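Local atomic coordinates of CTD kinase subunit gamma (Schizosaccharomyces pombe, PDB entry 5CE7), a protein that probably serves as the gamma subunit of a CTD kinase complex, which hyperphosphorylates the C-terminal heptapeptide repeats of RNA polymerase II during transcription elongation. Residues Q12-L17 with M61-T66; R86-L91 with K111-L116; Q93-I98 with P107-V112. All coordinates share one frame; numbering follows the deposited sequence.

Contact 1 of 3, residues Q12-L17 with M61-T66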
loop_
_atom_site.group_PDB
_atom_site.type_symbol
_atom_site.label_atom_id
_atom_site.label_comp_id
_atom_site.label_asym_id
_atom_site.label_seq_id
_atom_site.Cartn_x
_atom_site.Cartn_y
_atom_site.Cartn_z
ATOM N N GLN A 12 -6.160 -7.743 -12.423
ATOM C CA GLN A 12 -7.273 -7.064 -13.094
ATOM C C GLN A 12 -8.006 -6.120 -12.141
ATOM O O GLN A 12 -8.309 -4.980 -12.486
ATOM C CB GLN A 12 -8.241 -8.083 -13.704
ATOM C CG GLN A 12 -7.640 -8.888 -14.857
ATOM C CD GLN A 12 -8.609 -9.917 -15.405
ATOM O OE1 GLN A 12 -9.605 -9.574 -16.037
ATOM N NE2 GLN A 12 -8.324 -11.184 -15.155
ATOM N N LEU A 13 -8.286 -6.589 -10.929
ATOM C CA LEU A 13 -8.879 -5.733 -9.906
ATOM C C LEU A 13 -8.003 -4.510 -9.583
ATOM O O LEU A 13 -8.507 -3.390 -9.456
ATOM C CB LEU A 13 -9.143 -6.553 -8.640
ATOM C CG LEU A 13 -10.574 -7.028 -8.370
ATOM C CD1 LEU A 13 -11.466 -6.951 -9.588
ATOM C CD2 LEU A 13 -10.581 -8.424 -7.750
ATOM N N LEU A 14 -6.695 -4.720 -9.435
ATOM C CA LEU A 14 -5.783 -3.602 -9.186
ATOM C C LEU A 14 -5.833 -2.562 -10.303
ATOM O O LEU A 14 -5.641 -1.377 -10.062
ATOM C CB LEU A 14 -4.351 -4.092 -9.019
ATOM C CG LEU A 14 -4.087 -4.806 -7.703
ATOM C CD1 LEU A 14 -2.695 -5.420 -7.694
ATOM C CD2 LEU A 14 -4.279 -3.823 -6.564
ATOM N N GLY A 15 -6.090 -3.017 -11.525
ATOM C CA GLY A 15 -6.167 -2.125 -12.665
ATOM C C GLY A 15 -7.340 -1.164 -12.579
ATOM O O GLY A 15 -7.390 -0.182 -13.326
ATOM N N LYS A 16 -8.275 -1.447 -11.667
ATOM C CA LYS A 16 -9.488 -0.639 -11.500
ATOM C C LYS A 16 -9.301 0.511 -10.530
ATOM O O LYS A 16 -10.174 1.354 -10.411
ATOM C CB LYS A 16 -10.639 -1.489 -10.964
ATOM C CG LYS A 16 -10.947 -2.707 -11.784
ATOM C CD LYS A 16 -11.288 -2.318 -13.188
ATOM C CE LYS A 16 -12.054 -3.433 -13.862
ATOM N NZ LYS A 16 -12.339 -3.066 -15.266
ATOM N N LEU A 17 -8.179 0.529 -9.818
ATOM C CA LEU A 17 -7.964 1.518 -8.763
ATOM C C LEU A 17 -7.932 2.962 -9.264
ATOM O O LEU A 17 -7.349 3.272 -10.311
ATOM C CB LEU A 17 -6.663 1.235 -8.021
ATOM C CG LEU A 17 -6.538 -0.072 -7.236
ATOM C CD1 LEU A 17 -5.075 -0.252 -6.780
ATOM C CD2 LEU A 17 -7.508 -0.117 -6.070
HETATM N N MSE A 61 -0.758 3.063 -2.926
HETATM C CA MSE A 61 -0.567 3.482 -1.532
HETATM C C MSE A 61 -1.915 3.660 -0.812
HETATM O O MSE A 61 -2.084 3.229 0.329
HETATM C CB MSE A 61 0.232 4.786 -1.499
HETATM C CG MSE A 61 0.744 5.260 -0.108
HETATM SE SE MSE A 61 2.008 3.967 0.699
HETATM C CE MSE A 61 3.484 5.189 1.058
ATOM N N TYR A 62 -2.875 4.297 -1.472
ATOM C CA TYR A 62 -4.211 4.423 -0.882
ATOM C C TYR A 62 -4.809 3.035 -0.677
ATOM O O TYR A 62 -5.370 2.744 0.382
ATOM C CB TYR A 62 -5.150 5.215 -1.784
ATOM C CG TYR A 62 -4.764 6.641 -2.046
ATOM C CD1 TYR A 62 -4.057 7.391 -1.111
ATOM C CD2 TYR A 62 -5.132 7.253 -3.241
ATOM C CE1 TYR A 62 -3.728 8.728 -1.372
ATOM C CE2 TYR A 62 -4.807 8.567 -3.506
ATOM C CZ TYR A 62 -4.109 9.297 -2.572
ATOM O OH TYR A 62 -3.796 10.602 -2.875
ATOM N N PHE A 63 -4.721 2.193 -1.704
ATOM C CA PHE A 63 -5.227 0.815 -1.608
ATOM C C PHE A 63 -4.635 0.047 -0.417
ATOM O O PHE A 63 -5.333 -0.716 0.270
ATOM C CB PHE A 63 -4.934 0.021 -2.891
ATOM C CG PHE A 63 -5.113 -1.467 -2.716
ATOM C CD1 PHE A 63 -6.379 -2.000 -2.512
ATOM C CD2 PHE A 63 -4.021 -2.318 -2.714
ATOM C CE1 PHE A 63 -6.552 -3.361 -2.321
ATOM C CE2 PHE A 63 -4.184 -3.688 -2.531
ATOM C CZ PHE A 63 -5.458 -4.205 -2.334
ATOM N N VAL A 64 -3.335 0.226 -0.200
ATOM C CA VAL A 64 -2.641 -0.400 0.928
ATOM C C VAL A 64 -3.256 0.058 2.249
ATOM O O VAL A 64 -3.381 -0.712 3.192
ATOM C CB VAL A 64 -1.126 -0.058 0.896
ATOM C CG1 VAL A 64 -0.503 -0.183 2.277
ATOM C CG2 VAL A 64 -0.408 -0.925 -0.133
ATOM N N ASP A 65 -3.629 1.326 2.316
ATOM C CA ASP A 65 -4.285 1.866 3.507
ATOM C C ASP A 65 -5.656 1.194 3.683
ATOM O O ASP A 65 -5.990 0.712 4.760
ATOM C CB ASP A 65 -4.425 3.383 3.354
ATOM C CG ASP A 65 -4.796 4.092 4.652
ATOM O OD1 ASP A 65 -4.828 3.471 5.728
ATOM O OD2 ASP A 65 -5.029 5.308 4.587
ATOM N N THR A 66 -6.434 1.167 2.611
ATOM C CA THR A 66 -7.748 0.504 2.601
ATOM C C THR A 66 -7.658 -0.998 2.946
ATOM O O THR A 66 -8.463 -1.533 3.735
ATOM C CB THR A 66 -8.430 0.712 1.222
ATOM O OG1 THR A 66 -8.647 2.118 1.017
ATOM C CG2 THR A 66 -9.777 -0.048 1.134
#
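Leu-14, on helix 3-14, lays its CD2 methyl over one face of the Phe-63 ring. The geometry is that of a CH-pi contact: CD2 of Leu-14 stands 4.3 Å from the centroid of the Phe-63 ring, 21° off the ring normal, and is displaced toward the rim, so that CE2 of Phe-63 is its nearest atom. The two side chains cross at about a right angle. A type I turn from Leu-14 to Leu-17 follows, closed by Leu-17 N to Leu-14 O at 3.2 Å, and brings a second leucine to the same aromatic residue. Leu-17 CD1 packs 3.9 Å from Phe-63 CB, while Leu-17 CD2 comes obliquely to the ring. On the other segment, Phe-63 holds its CG anti to the backbone N (chi1 165°), which carries the ring from helix 54-73 toward Leu-14. Pro-27 of helix 25-33 touches both Leu-17 and Phe-63, and Ile-45 of helix 38-51 also packs on Phe-63. One phenylalanine thus joins the N-terminal helix and its following turn to helix 54-73, a buried helix-packing contact of the all-helical, right-handed superhelix of this noncanonical CTD-interacting domain.

Contact 2 of 3, residues R86-L91 with K111-L116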
loop_
_atom_site.group_PDB
_atom_site.type_symbol
_atom_site.label_atom_id
_atom_site.label_comp_id
_atom_site.label_asym_id
_atom_site.label_seq_id
_atom_site.Cartn_x
_atom_site.Cartn_y
_atom_site.Cartn_z
ATOM N N ARG A 86 6.552 -4.118 7.690
ATOM C CA ARG A 86 7.968 -4.394 7.433
ATOM C C ARG A 86 8.474 -3.541 6.276
ATOM O O ARG A 86 9.600 -3.051 6.298
ATOM C CB ARG A 86 8.173 -5.878 7.092
ATOM C CG ARG A 86 9.558 -6.227 6.556
ATOM C CD ARG A 86 9.571 -7.602 5.850
ATOM N NE ARG A 86 8.851 -7.570 4.577
ATOM C CZ ARG A 86 8.132 -8.578 4.083
ATOM N NH1 ARG A 86 8.027 -9.721 4.746
ATOM N NH2 ARG A 86 7.514 -8.440 2.919
ATOM N N ASP A 87 7.632 -3.358 5.269
ATOM C CA ASP A 87 8.076 -2.711 4.035
ATOM C C ASP A 87 7.704 -1.242 3.920
ATOM O O ASP A 87 7.806 -0.673 2.834
ATOM C CB ASP A 87 7.542 -3.463 2.806
ATOM C CG ASP A 87 8.100 -4.877 2.694
ATOM O OD1 ASP A 87 9.052 -5.210 3.426
ATOM O OD2 ASP A 87 7.593 -5.652 1.869
ATOM N N ILE A 88 7.274 -0.623 5.018
ATOM C CA ILE A 88 6.724 0.741 4.942
ATOM C C ILE A 88 7.685 1.770 4.345
ATOM O O ILE A 88 7.277 2.615 3.550
ATOM C CB ILE A 88 6.149 1.252 6.297
ATOM C CG1 ILE A 88 5.381 2.571 6.099
ATOM C CG2 ILE A 88 7.257 1.434 7.337
ATOM C CD1 ILE A 88 4.195 2.479 5.121
ATOM N N CYS A 89 8.959 1.703 4.709
ATOM C CA CYS A 89 9.912 2.665 4.168
ATOM C C CYS A 89 10.220 2.385 2.695
ATOM O O CYS A 89 10.430 3.315 1.918
ATOM C CB CYS A 89 11.188 2.745 5.019
ATOM S SG CYS A 89 10.923 3.562 6.629
ATOM N N LYS A 90 10.229 1.115 2.304
ATOM C CA LYS A 90 10.351 0.781 0.883
ATOM C C LYS A 90 9.180 1.356 0.094
ATOM O O LYS A 90 9.350 1.914 -0.995
ATOM C CB LYS A 90 10.421 -0.739 0.688
ATOM C CG LYS A 90 11.695 -1.369 1.236
ATOM C CD LYS A 90 11.755 -2.868 0.943
ATOM C CE LYS A 90 13.116 -3.459 1.319
ATOM N NZ LYS A 90 13.170 -4.943 1.094
ATOM N N LEU A 91 7.980 1.210 0.651
ATOM C CA LEU A 91 6.785 1.728 0.015
ATOM C C LEU A 91 6.927 3.233 -0.184
ATOM O O LEU A 91 6.638 3.747 -1.260
ATOM C CB LEU A 91 5.543 1.398 0.842
ATOM C CG LEU A 91 5.240 -0.112 0.848
ATOM C CD1 LEU A 91 4.244 -0.527 1.939
ATOM C CD2 LEU A 91 4.738 -0.539 -0.530
ATOM N N LYS A 111 -0.661 11.431 4.493
ATOM C CA LYS A 111 -2.008 11.062 4.937
ATOM C C LYS A 111 -2.069 9.569 5.243
ATOM O O LYS A 111 -2.612 9.150 6.271
ATOM C CB LYS A 111 -3.056 11.447 3.887
ATOM C CG LYS A 111 -4.492 11.077 4.255
ATOM C CD LYS A 111 -5.171 10.337 3.110
ATOM C CE LYS A 111 -5.204 11.171 1.824
ATOM N NZ LYS A 111 -6.354 12.125 1.790
ATOM N N VAL A 112 -1.501 8.764 4.352
ATOM C CA VAL A 112 -1.483 7.318 4.547
ATOM C C VAL A 112 -0.648 6.918 5.766
ATOM O O VAL A 112 -1.034 6.032 6.539
ATOM C CB VAL A 112 -0.937 6.588 3.302
ATOM C CG1 VAL A 112 -0.812 5.093 3.581
ATOM C CG2 VAL A 112 -1.835 6.859 2.100
ATOM N N LEU A 113 0.502 7.561 5.933
ATOM C CA LEU A 113 1.384 7.214 7.042
ATOM C C LEU A 113 0.699 7.487 8.377
ATOM O O LEU A 113 0.818 6.693 9.314
ATOM C CB LEU A 113 2.715 7.962 6.952
ATOM C CG LEU A 113 3.664 7.525 5.844
ATOM C CD1 LEU A 113 4.901 8.414 5.835
ATOM C CD2 LEU A 113 4.054 6.040 5.997
ATOM N N GLN A 114 -0.019 8.606 8.452
ATOM C CA GLN A 114 -0.738 8.977 9.665
ATOM C C GLN A 114 -1.839 7.960 9.961
ATOM O O GLN A 114 -2.018 7.528 11.096
ATOM C CB GLN A 114 -1.329 10.382 9.532
ATOM C CG GLN A 114 -2.313 10.769 10.634
ATOM C CD GLN A 114 -2.870 12.179 10.447
ATOM O OE1 GLN A 114 -3.937 12.369 9.861
ATOM N NE2 GLN A 114 -2.139 13.174 10.940
ATOM N N SER A 115 -2.559 7.573 8.916
ATOM C CA SER A 115 -3.599 6.561 9.023
ATOM C C SER A 115 -3.040 5.224 9.536
ATOM O O SER A 115 -3.572 4.636 10.476
ATOM C CB SER A 115 -4.264 6.370 7.665
ATOM O OG SER A 115 -5.248 5.359 7.727
ATOM N N LEU A 116 -1.972 4.744 8.907
ATOM C CA LEU A 116 -1.332 3.509 9.334
ATOM C C LEU A 116 -0.807 3.604 10.779
ATOM O O LEU A 116 -0.913 2.654 11.554
ATOM C CB LEU A 116 -0.203 3.125 8.370
ATOM C CG LEU A 116 -0.670 2.767 6.945
ATOM C CD1 LEU A 116 0.512 2.454 6.032
ATOM C CD2 LEU A 116 -1.634 1.595 6.978
#
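Ile-88 and Leu-113 mark the closest approach of the two backbones, with 8.7 Å between the CA of Ile-88 and the CA of Leu-113. Residues 111-116 are helical throughout; in 86-91 the chain leaves helix 80-86 at Asp-87 and immediately starts helix 88-95, where Leu-91 N bonds to Asp-87 O at 2.9 Å. The contact is a helix-helix interface within the superhelical CTD-interacting domain, and no hydrogen bond crosses it. Its chemistry is that of aliphatic side chains alone.

Ile-88 supplies the contact from its segment. Its CG1 branch, anti to the backbone N (chi1 -170°), extends toward helix 100-118 and places CD1 against two leucines one helical turn apart. Leu-113 meets this branch obliquely through a single methyl: its CD2 touches both CG1 and CD1 of Ile-88, each at 3.7 Å. Leu-116 instead runs past Ile-88 in the opposite direction, its CD1 lying alongside Ile-88 CD1. All three residues are buried. Ile-122 packs on both Ile-88 and Leu-116, whereas Ala-130, Met-131 and Val-134 of helix 124-139 touch Leu-113, so the loop after helix 100-118 and the C-terminal helix complete the apolar surroundings.

At the junction between helices 80-86 and 88-95, Arg-86 and Asp-87 form a salt bridge within their own segment. Two guanidinium nitrogens grip the carboxylate side-on, but it is tilted: both approach from out of its plane, by about 40° at OD1, with OD2 met on its syn side. Tyr-42 OH is also hydrogen-bonded to Asp-87 OD2. Arg-86 NE reaches Asp-87 OD1 at 2.6 Å with an N-H...O angle of 169°, and Arg-86 NH2 reaches Asp-87 OD2 at 3.0 Å.

Contact 3 of 3, residues Q93-I98 with P107-V112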
loop_
_atom_site.group_PDB
_atom_site.type_symbol
_atom_site.label_atom_id
_atom_site.label_comp_id
_atom_site.label_asym_id
_atom_site.label_seq_id
_atom_site.Cartn_x
_atom_site.Cartn_y
_atom_site.Cartn_z
ATOM N N GLN A 93 9.689 4.980 -0.382
ATOM C CA GLN A 93 10.754 5.234 -1.354
ATOM C C GLN A 93 10.242 5.105 -2.790
ATOM O O GLN A 93 10.667 5.830 -3.686
ATOM C CB GLN A 93 11.909 4.253 -1.128
ATOM C CG GLN A 93 12.918 4.212 -2.267
ATOM C CD GLN A 93 13.542 2.839 -2.454
ATOM O OE1 GLN A 93 13.708 2.078 -1.495
ATOM N NE2 GLN A 93 13.882 2.509 -3.699
ATOM N N ASN A 94 9.333 4.163 -3.000
ATOM C CA ASN A 94 8.745 3.934 -4.316
ATOM C C ASN A 94 7.748 5.037 -4.699
ATOM O O ASN A 94 7.782 5.554 -5.812
ATOM C CB ASN A 94 8.062 2.563 -4.354
ATOM C CG ASN A 94 7.319 2.323 -5.655
ATOM O OD1 ASN A 94 6.167 2.714 -5.803
ATOM N ND2 ASN A 94 7.992 1.702 -6.612
ATOM N N VAL A 95 6.872 5.406 -3.769
ATOM C CA VAL A 95 5.811 6.371 -4.069
ATOM C C VAL A 95 6.302 7.832 -4.056
ATOM O O VAL A 95 5.899 8.647 -4.898
ATOM C CB VAL A 95 4.611 6.183 -3.114
ATOM C CG1 VAL A 95 3.462 7.159 -3.453
ATOM C CG2 VAL A 95 4.130 4.738 -3.173
ATOM N N ALA A 96 7.190 8.140 -3.113
ATOM C CA ALA A 96 7.734 9.481 -2.943
ATOM C C ALA A 96 9.257 9.445 -2.935
ATOM O O ALA A 96 9.883 9.659 -1.893
ATOM C CB ALA A 96 7.228 10.089 -1.642
ATOM N N PRO A 97 9.864 9.172 -4.100
ATOM C CA PRO A 97 11.328 9.078 -4.193
ATOM C C PRO A 97 12.016 10.444 -4.149
ATOM O O PRO A 97 11.342 11.476 -4.179
ATOM C CB PRO A 97 11.539 8.442 -5.572
ATOM C CG PRO A 97 10.357 8.927 -6.370
ATOM C CD PRO A 97 9.211 8.891 -5.391
ATOM N N ILE A 98 13.346 10.444 -4.094
ATOM C CA ILE A 98 14.116 11.672 -4.237
ATOM C C ILE A 98 13.755 12.331 -5.568
ATOM O O ILE A 98 13.427 11.650 -6.538
ATOM C CB ILE A 98 15.644 11.390 -4.189
ATOM C CG1 ILE A 98 16.442 12.692 -4.094
ATOM C CG2 ILE A 98 16.088 10.608 -5.410
ATOM C CD1 ILE A 98 16.395 13.346 -2.757
ATOM N N PRO A 107 2.156 15.154 0.551
ATOM C CA PRO A 107 0.974 15.225 1.426
ATOM C C PRO A 107 0.130 13.948 1.381
ATOM O O PRO A 107 -0.500 13.582 2.372
ATOM C CB PRO A 107 0.178 16.405 0.847
ATOM C CG PRO A 107 1.224 17.234 0.109
ATOM C CD PRO A 107 2.156 16.212 -0.475
ATOM N N GLU A 108 0.109 13.281 0.230
ATOM C CA GLU A 108 -0.722 12.108 0.067
ATOM C C GLU A 108 -0.099 10.919 0.784
ATOM O O GLU A 108 -0.812 10.086 1.325
ATOM C CB GLU A 108 -0.970 11.812 -1.424
ATOM C CG GLU A 108 -1.866 12.849 -2.159
ATOM C CD GLU A 108 -1.233 14.249 -2.311
ATOM O OE1 GLU A 108 -1.997 15.240 -2.286
ATOM O OE2 GLU A 108 0.012 14.363 -2.485
ATOM N N VAL A 109 1.233 10.855 0.811
ATOM C CA VAL A 109 1.907 9.780 1.519
ATOM C C VAL A 109 1.832 10.063 3.022
ATOM O O VAL A 109 1.672 9.149 3.832
ATOM C CB VAL A 109 3.375 9.591 1.043
ATOM C CG1 VAL A 109 4.140 8.675 1.989
ATOM C CG2 VAL A 109 3.404 9.032 -0.392
ATOM N N ARG A 110 1.922 11.338 3.393
ATOM C CA ARG A 110 1.740 11.707 4.793
ATOM C C ARG A 110 0.370 11.300 5.319
ATOM O O ARG A 110 0.246 10.876 6.470
ATOM C CB ARG A 110 1.982 13.209 5.019
ATOM C CG ARG A 110 3.437 13.613 4.826
ATOM C CD ARG A 110 3.721 15.009 5.371
ATOM N NE ARG A 110 5.139 15.345 5.249
ATOM C CZ ARG A 110 5.637 16.279 4.448
ATOM N NH1 ARG A 110 4.832 17.013 3.680
ATOM N NH2 ARG A 110 6.951 16.484 4.426
ATOM N N LYS A 111 -0.661 11.431 4.493
ATOM C CA LYS A 111 -2.008 11.062 4.937
ATOM C C LYS A 111 -2.069 9.569 5.243
ATOM O O LYS A 111 -2.612 9.150 6.271
ATOM C CB LYS A 111 -3.056 11.447 3.887
ATOM C CG LYS A 111 -4.492 11.077 4.255
ATOM C CD LYS A 111 -5.171 10.337 3.110
ATOM C CE LYS A 111 -5.204 11.171 1.824
ATOM N NZ LYS A 111 -6.354 12.125 1.790
ATOM N N VAL A 112 -1.501 8.764 4.352
ATOM C CA VAL A 112 -1.483 7.318 4.547
ATOM C C VAL A 112 -0.648 6.918 5.766
ATOM O O VAL A 112 -1.034 6.032 6.539
ATOM C CB VAL A 112 -0.937 6.588 3.302
ATOM C CG1 VAL A 112 -0.812 5.093 3.581
ATOM C CG2 VAL A 112 -1.835 6.859 2.100
#
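A helical hairpin, two consecutive helices joined by a short loop, brings the end of helix 88-95 against helix 100-118 within the superhelix of the CTD-interacting domain. The chain leaves helical geometry at Ala-96 and soon re-enters a helix, so residues only a short distance apart in sequence face each other; the CA atoms of Ala-96 and Val-109 are the nearest across the segments, at 7.3 Å.

Val-109 carries its side of the contact, and a single methyl does the touching. Its CG2 comes to 3.6 Å from Val-95 CG1, while the same CG2 is 4.1 Å from Val-95 CB. The two valines cross at an oblique angle rather than aligning their branches. The torsions identify the branches: Val-95 offers the one that is anti to its own amide nitrogen (chi1 -178°), whereas Val-109 uses its other branch, CG2, which lies beside the backbone N and anti to the carbonyl carbon. Ala-96 adds a looser touch, with its CB 4.2 Å from Val-109 CG2. Val-109 CG2 therefore meets the last residue of one helix and the first residue beyond it.

The wider setting comprises helices 54-73 and 124-139. Met-61 and Val-134 pack on Val-109, and Val-58 packs on Val-95. The turn itself has polar ties through its backbone: Val-95 O bonds with Asn-105 ND2, and Ala-96 O with His-137 ND1.

Between the two segments there is no hydrogen bond or salt bridge, and all three touching residues are buried. The contact therefore depends on dispersion and exclusion of water, while the carbonyls at the helix end obtain their polar partners from side chains elsewhere in the chain.

Contacts 2 and 3 are parts of one interface between helices 88-95 and 100-118; their centres lie about 8 Å apart, and their segments overlap at Lys-111 and Val-112. Contact 1 precedes them along the chain, its centre about 15 Å from each of theirs, on the opposite side of the chain's centre from contact 2. Helix 54-73 bridges the separation: Asp-65 OD1 stands 2.8 Å from Ser-115 OG, a probable hydrogen bond to helix 100-118 at contact 2, while CE of the selenomethionine Met-61 packs 3.7 Å from Val-109 CG1 in contact 3. Lys-16 and Lys-111, outside the packing itself, each form a salt bridge with buffer (EPE), probably from the crystallisation liquor.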